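PDB 6IMV: endo-beta-1,2-glucanase from Talaromyces funiculosus, which hydrolyses internal beta-1,2-glucosidic linkages of beta-1,2-glucans and binds the disaccharide sophorose as a ligand. Local coordinates for residues R16-Y21 against M404-K409. Numbering follows the deposited sequence.
Sequences RFAHQY and MAIGKK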
loop_
_atom_site.group_PDB
_atom_site.type_symbol
_atom_site.label_atom_id
_atom_site.label_comp_id
_atom_site.label_asym_id
_atom_site.label_seq_id
_atom_site.Cartn_x
_atom_site.Cartn_y
_atom_site.Cartn_z
ATOM N N ARG A 16 11.529 -11.152 19.297
ATOM C CA ARG A 16 12.203 -11.946 18.285
ATOM C C ARG A 16 11.449 -13.267 18.077
ATOM O O ARG A 16 12.048 -14.317 18.011
ATOM C CB ARG A 16 13.668 -12.147 18.703
ATOM C CG ARG A 16 14.621 -12.432 17.552
ATOM C CD ARG A 16 14.787 -11.240 16.625
ATOM N NE ARG A 16 15.814 -11.456 15.600
ATOM C CZ ARG A 16 15.586 -11.680 14.312
ATOM N NH1 ARG A 16 14.354 -11.891 13.862
ATOM N NH2 ARG A 16 16.605 -11.678 13.472
ATOM N N PHE A 17 10.121 -13.189 17.906
ATOM C CA PHE A 17 9.254 -14.367 17.848
ATOM C C PHE A 17 9.433 -15.148 16.539
ATOM O O PHE A 17 9.120 -16.345 16.500
ATOM C CB PHE A 17 7.781 -13.983 18.030
ATOM C CG PHE A 17 7.203 -13.166 16.902
ATOM C CD1 PHE A 17 6.709 -13.785 15.761
ATOM C CD2 PHE A 17 7.169 -11.783 16.972
ATOM C CE1 PHE A 17 6.199 -13.031 14.719
ATOM C CE2 PHE A 17 6.637 -11.037 15.931
ATOM C CZ PHE A 17 6.162 -11.660 14.809
ATOM N N ALA A 18 9.925 -14.500 15.477
ATOM C CA ALA A 18 9.965 -15.137 14.161
ATOM C C ALA A 18 10.742 -16.458 14.215
ATOM O O ALA A 18 10.299 -17.440 13.620
ATOM C CB ALA A 18 10.536 -14.212 13.123
ATOM N N HIS A 19 11.874 -16.495 14.937
ATOM C CA HIS A 19 12.684 -17.724 14.978
ATOM C C HIS A 19 12.292 -18.637 16.153
ATOM O O HIS A 19 12.895 -19.705 16.308
ATOM C CB HIS A 19 14.193 -17.437 14.907
ATOM C CG HIS A 19 14.787 -16.655 16.033
ATOM N ND1 HIS A 19 15.912 -15.869 15.840
ATOM C CD2 HIS A 19 14.460 -16.542 17.339
ATOM C CE1 HIS A 19 16.263 -15.315 16.984
ATOM N NE2 HIS A 19 15.382 -15.709 17.928
ATOM N N GLN A 20 11.271 -18.252 16.933
ATOM C CA GLN A 20 10.659 -19.122 17.948
ATOM C C GLN A 20 9.725 -20.159 17.301
ATOM O O GLN A 20 9.381 -21.147 17.957
ATOM C CB GLN A 20 9.862 -18.317 18.977
ATOM C CG GLN A 20 10.714 -17.496 19.933
ATOM C CD GLN A 20 9.871 -16.731 20.925
ATOM O OE1 GLN A 20 8.769 -16.285 20.626
ATOM N NE2 GLN A 20 10.384 -16.558 22.130
ATOM N N TYR A 21 9.288 -19.907 16.052
ATOM C CA TYR A 21 8.490 -20.825 15.249
ATOM C C TYR A 21 9.365 -21.482 14.180
ATOM O O TYR A 21 10.277 -20.853 13.650
ATOM C CB TYR A 21 7.388 -20.086 14.480
ATOM C CG TYR A 21 6.280 -19.469 15.293
ATOM C CD1 TYR A 21 6.487 -18.320 16.035
ATOM C CD2 TYR A 21 4.994 -19.988 15.251
ATOM C CE1 TYR A 21 5.466 -17.729 16.757
ATOM C CE2 TYR A 21 3.960 -19.411 15.969
ATOM C CZ TYR A 21 4.195 -18.274 16.719
ATOM O OH TYR A 21 3.174 -17.691 17.408
ATOM N N MET A 404 12.287 -14.028 5.829
ATOM C CA MET A 404 12.985 -12.748 5.764
ATOM C C MET A 404 13.171 -12.153 7.170
ATOM O O MET A 404 14.254 -11.662 7.480
ATOM C CB MET A 404 12.223 -11.783 4.857
ATOM C CG MET A 404 12.267 -12.210 3.399
ATOM S SD MET A 404 11.397 -11.071 2.306
ATOM C CE MET A 404 9.804 -11.876 2.154
ATOM N N ALA A 405 12.145 -12.248 8.029
ATOM C CA ALA A 405 12.152 -11.663 9.388
ATOM C C ALA A 405 13.226 -12.297 10.280
ATOM O O ALA A 405 13.739 -11.662 11.194
ATOM C CB ALA A 405 10.793 -11.814 10.029
ATOM N N ILE A 406 13.566 -13.553 10.002
ATOM C CA ILE A 406 14.590 -14.280 10.756
ATOM C C ILE A 406 16.004 -13.809 10.387
ATOM O O ILE A 406 16.943 -14.024 11.153
ATOM C CB ILE A 406 14.378 -15.789 10.551
ATOM C CG1 ILE A 406 13.192 -16.235 11.399
ATOM C CG2 ILE A 406 15.621 -16.597 10.862
ATOM C CD1 ILE A 406 12.731 -17.611 11.086
ATOM N N GLY A 407 16.169 -13.160 9.231
ATOM C CA GLY A 407 17.461 -12.511 8.903
ATOM C C GLY A 407 17.919 -11.616 10.042
ATOM O O GLY A 407 17.102 -11.091 10.798
ATOM N N LYS A 408 19.237 -11.472 10.211
ATOM C CA LYS A 408 19.765 -10.633 11.281
ATOM C C LYS A 408 19.195 -9.219 11.142
ATOM O O LYS A 408 19.130 -8.681 10.038
ATOM C CB LYS A 408 21.296 -10.615 11.266
ATOM C CG LYS A 408 21.934 -11.939 11.643
ATOM C CD LYS A 408 21.663 -12.313 13.071
ATOM C CE LYS A 408 22.043 -13.737 13.380
ATOM N NZ LYS A 408 21.482 -14.140 14.694
ATOM N N LYS A 409 18.758 -8.668 12.284
ATOM C CA LYS A 409 18.232 -7.307 12.443
ATOM C C LYS A 409 16.874 -7.116 11.751
ATOM O O LYS A 409 16.453 -5.997 11.592
ATOM C CB LYS A 409 19.197 -6.252 11.887
ATOM C CG LYS A 409 20.662 -6.414 12.258
ATOM C CD LYS A 409 21.544 -5.335 11.645
ATOM C CE LYS A 409 21.728 -4.144 12.555
ATOM N NZ LYS A 409 22.692 -4.417 13.655
HETATM O O HOH W 1 17.121 -15.150 13.654
#
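Arg16 reaches from the N-terminal loop to the turn around 405-407 that follows on from helix 394-405 and is closed by Gly407 N bonding to Met404 O; it bridges to backbone carbonyls far away in sequence. Its CG stands anti to the backbone N (chi1 -156°) and the chain bends at chi2, which presents the guanidinium edge to the carbonyls of Ala405 and Gly407. NH1 donates to Ala405 O at 2.7 Å, with an N-H...O angle of 157° and the acceptor close to the guanidinium plane. NH2 is shared: it donates to Gly407 O at 2.8 Å, approaching from above the plane of that carbonyl, and weakly to Ile406 O. Asp500 forms a salt bridge with NE and Gln411 accepts a bond from NH1, so outside partners help fix the group's rotation. A methionine here would probably leave the carbonyls of Ala405 and Gly407 without these donors and cost Asp500 its salt bridge to NE. Beside this polar grip, Ala18 CB points toward 404-409, meeting Ala405 CB at 3.9 Å and Ile406 CG1 at 3.8 Å. His19 CB packs on Ile406 CG1 while its ring extends past the contact, where a water at the ring edge, 2.6 Å from His19 ND1, donates to Ile406 O at 2.7 Å.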